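Local coordinates for protein Glucanase/chitosanase (Paenibacillus fukuinensis, PDB 4ZZ8) that belongs to an enzyme that probably hydrolyses glucan and chitosan, and forms its F5/8 type C domain, which binds glucosamine units here, at residues W39-G44 with Y127-W132. Residues are numbered along the deposited sequence; the frame is centred on the assembly and turned at random.
Sequences WASAYG and YGYSLW. With GCS (2-amino-2-deoxy-beta-D-glucopyranose), chain C; GCS (2-amino-2-deoxy-beta-D-glucopyranose), chain B.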
loop_
_atom_site.group_PDB
_atom_site.type_symbol
_atom_site.label_atom_id
_atom_site.label_comp_id
_atom_site.label_asym_id
_atom_site.label_seq_id
_atom_site.Cartn_x
_atom_site.Cartn_y
_atom_site.Cartn_z
ATOM N N TRP A 39 0.691 -1.366 -9.594
ATOM C CA TRP A 39 1.899 -0.653 -9.224
ATOM C C TRP A 39 3.058 -1.611 -9.151
ATOM O O TRP A 39 2.925 -2.707 -8.625
ATOM C CB TRP A 39 1.720 0.056 -7.862
ATOM C CG TRP A 39 2.973 0.704 -7.277
ATOM C CD1 TRP A 39 3.738 1.677 -7.867
ATOM C CD2 TRP A 39 3.667 0.321 -6.115
ATOM N NE1 TRP A 39 4.868 1.901 -7.154
ATOM C CE2 TRP A 39 4.835 1.104 -6.037
ATOM C CE3 TRP A 39 3.443 -0.666 -5.109
ATOM C CZ2 TRP A 39 5.711 1.004 -4.951
ATOM C CZ3 TRP A 39 4.295 -0.754 -4.065
ATOM C CH2 TRP A 39 5.429 0.096 -3.975
ATOM N N ALA A 40 4.208 -1.097 -9.565
ATOM C CA ALA A 40 5.490 -1.836 -9.346
ATOM C C ALA A 40 6.531 -0.787 -9.088
ATOM O O ALA A 40 6.624 0.229 -9.807
ATOM C CB ALA A 40 5.859 -2.646 -10.568
ATOM N N SER A 41 7.374 -1.048 -8.093
ATOM C CA SER A 41 8.450 -0.106 -7.706
ATOM C C SER A 41 9.696 -0.316 -8.554
ATOM O O SER A 41 9.782 -1.254 -9.365
ATOM C CB SER A 41 8.825 -0.339 -6.246
ATOM O OG SER A 41 9.590 -1.550 -6.041
ATOM N N ALA A 42 10.685 0.567 -8.381
ATOM C CA ALA A 42 12.043 0.254 -8.847
ATOM C C ALA A 42 12.558 -0.959 -8.169
ATOM O O ALA A 42 12.123 -1.330 -7.079
ATOM C CB ALA A 42 12.970 1.437 -8.618
ATOM N N TYR A 43 13.474 -1.652 -8.896
ATOM C CA TYR A 43 14.133 -2.816 -8.331
ATOM C C TYR A 43 15.141 -2.446 -7.250
ATOM O O TYR A 43 15.593 -1.346 -7.190
ATOM C CB TYR A 43 14.839 -3.558 -9.417
ATOM C CG TYR A 43 14.034 -4.202 -10.482
ATOM C CD1 TYR A 43 12.660 -4.189 -10.542
ATOM C CD2 TYR A 43 14.706 -4.953 -11.442
ATOM C CE1 TYR A 43 11.983 -4.844 -11.543
ATOM C CE2 TYR A 43 14.028 -5.563 -12.454
ATOM C CZ TYR A 43 12.668 -5.540 -12.479
ATOM O OH TYR A 43 11.988 -6.217 -13.466
ATOM N N GLY A 44 15.420 -3.371 -6.381
ATOM C CA GLY A 44 16.570 -3.231 -5.533
ATOM C C GLY A 44 16.231 -3.405 -4.044
ATOM O O GLY A 44 15.113 -3.648 -3.607
ATOM N N TYR A 127 13.609 -8.458 -7.365
ATOM C CA TYR A 127 13.101 -7.403 -8.257
ATOM C C TYR A 127 12.809 -6.216 -7.361
ATOM O O TYR A 127 13.696 -5.774 -6.660
ATOM C CB TYR A 127 11.914 -7.931 -9.086
ATOM C CG TYR A 127 12.295 -9.114 -9.983
ATOM C CD1 TYR A 127 13.181 -8.912 -11.008
ATOM C CD2 TYR A 127 11.781 -10.382 -9.773
ATOM C CE1 TYR A 127 13.610 -10.007 -11.845
ATOM C CE2 TYR A 127 12.120 -11.450 -10.660
ATOM C CZ TYR A 127 13.028 -11.221 -11.668
ATOM O OH TYR A 127 13.467 -12.231 -12.529
ATOM N N GLY A 128 11.572 -5.740 -7.368
ATOM C CA GLY A 128 11.175 -4.710 -6.430
ATOM C C GLY A 128 9.968 -5.215 -5.671
ATOM O O GLY A 128 9.940 -6.385 -5.193
ATOM N N TYR A 129 8.908 -4.352 -5.548
ATOM C CA TYR A 129 7.659 -4.752 -4.929
ATOM C C TYR A 129 6.551 -4.372 -5.865
ATOM O O TYR A 129 6.648 -3.332 -6.546
ATOM C CB TYR A 129 7.448 -3.999 -3.619
ATOM C CG TYR A 129 8.534 -4.186 -2.598
ATOM C CD1 TYR A 129 9.614 -3.362 -2.606
ATOM C CD2 TYR A 129 8.476 -5.218 -1.652
ATOM C CE1 TYR A 129 10.605 -3.474 -1.663
ATOM C CE2 TYR A 129 9.453 -5.369 -0.706
ATOM C CZ TYR A 129 10.506 -4.473 -0.720
ATOM O OH TYR A 129 11.485 -4.614 0.275
ATOM N N SER A 130 5.483 -5.133 -5.902
ATOM C CA SER A 130 4.372 -4.838 -6.850
ATOM C C SER A 130 3.033 -5.335 -6.344
ATOM O O SER A 130 2.968 -6.434 -5.798
ATOM C CB SER A 130 4.690 -5.489 -8.220
ATOM O OG SER A 130 3.709 -5.198 -9.190
ATOM N N LEU A 131 2.037 -4.453 -6.391
ATOM C CA LEU A 131 0.665 -4.694 -5.954
ATOM C C LEU A 131 -0.305 -4.536 -7.109
ATOM O O LEU A 131 -0.371 -3.464 -7.685
ATOM C CB LEU A 131 0.277 -3.696 -4.844
ATOM C CG LEU A 131 0.964 -3.961 -3.500
ATOM C CD1 LEU A 131 0.941 -2.700 -2.650
ATOM C CD2 LEU A 131 0.294 -5.079 -2.719
ATOM N N TRP A 132 -1.095 -5.557 -7.395
ATOM C CA TRP A 132 -2.200 -5.420 -8.309
ATOM C C TRP A 132 -3.277 -4.534 -7.720
ATOM O O TRP A 132 -3.881 -3.743 -8.374
ATOM C CB TRP A 132 -2.813 -6.786 -8.585
ATOM C CG TRP A 132 -1.944 -7.843 -9.280
ATOM C CD1 TRP A 132 -1.370 -8.974 -8.679
ATOM C CD2 TRP A 132 -1.508 -7.862 -10.643
ATOM N NE1 TRP A 132 -0.647 -9.697 -9.608
ATOM C CE2 TRP A 132 -0.691 -9.032 -10.803
ATOM C CE3 TRP A 132 -1.706 -7.042 -11.741
ATOM C CZ2 TRP A 132 -0.168 -9.380 -12.048
ATOM C CZ3 TRP A 132 -1.093 -7.340 -12.981
ATOM C CH2 TRP A 132 -0.336 -8.523 -13.089
HETATM C C1 GCS C . 9.747 -8.663 -13.873
HETATM C C2 GCS C . 8.811 -7.506 -14.104
HETATM C C3 GCS C . 8.368 -6.998 -12.724
HETATM C C4 GCS C . 7.843 -8.155 -11.884
HETATM C C5 GCS C . 8.815 -9.323 -11.809
HETATM C C6 GCS C . 8.279 -10.525 -11.095
HETATM N N2 GCS C . 9.418 -6.450 -14.861
HETATM O O3 GCS C . 7.418 -5.933 -13.015
HETATM O O4 GCS C . 7.478 -7.661 -10.601
HETATM O O5 GCS C . 9.138 -9.673 -13.159
HETATM O O6 GCS C . 7.192 -11.104 -11.763
HETATM C C1 GCS B . 12.603 -11.667 -17.254
HETATM C C2 GCS B . 11.571 -12.369 -16.453
HETATM C C3 GCS B . 10.531 -11.396 -15.863
HETATM C C4 GCS B . 11.141 -10.120 -15.344
HETATM C C5 GCS B . 12.063 -9.600 -16.439
HETATM C C6 GCS B . 12.605 -8.212 -16.206
HETATM N N2 GCS B . 10.907 -13.312 -17.379
HETATM O O3 GCS B . 9.863 -12.004 -14.766
HETATM O O4 GCS B . 10.029 -9.174 -15.220
HETATM O O5 GCS B . 13.133 -10.546 -16.568
HETATM O O6 GCS B . 13.176 -8.234 -14.908
HETATM O O HOH W 1 13.808 -3.642 -0.732
#
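Near-equal first torsions in Y43 (chi1 -66°) and Y127 set each ring anti to its own carbonyl carbon, and the two side chains run alongside each other in the same direction. Y127 CB lies over the face of the Y43 ring, 4.1 Å from its centroid, a CH-pi contact; the ring planes meet obliquely, at 59°. Both rings touch sugar: Y43 OH accepts from N2 of the chain C glucosamine at 2.9 Å and hydrogen-bonds O6 of the chain B one at 2.7 Å, while C5 of the former sits over a face of the Y127 ring. E21, E68 and R38 also hydrogen-bond the bound sugar, placing the pair in a carbohydrate site at the loop end of the F5/8 type C beta-sandwich. Along the chain from this site, W39-L131 (hydrogen-bonded) and A40-S130 (non-hydrogen-bonded) pair antiparallel, and bonds from S41 N to Y129 O and G44 N to Y127 O carry the pairing on. S41 OG accepts from Y129 N (2.9 Å, 160° at the hydrogen) and donates to A42 O. L131 N and S130 OG grip W39 O from opposite faces of its plane. W39 CE3, at the ring edge, meets L131 CD1 at 4.1 Å.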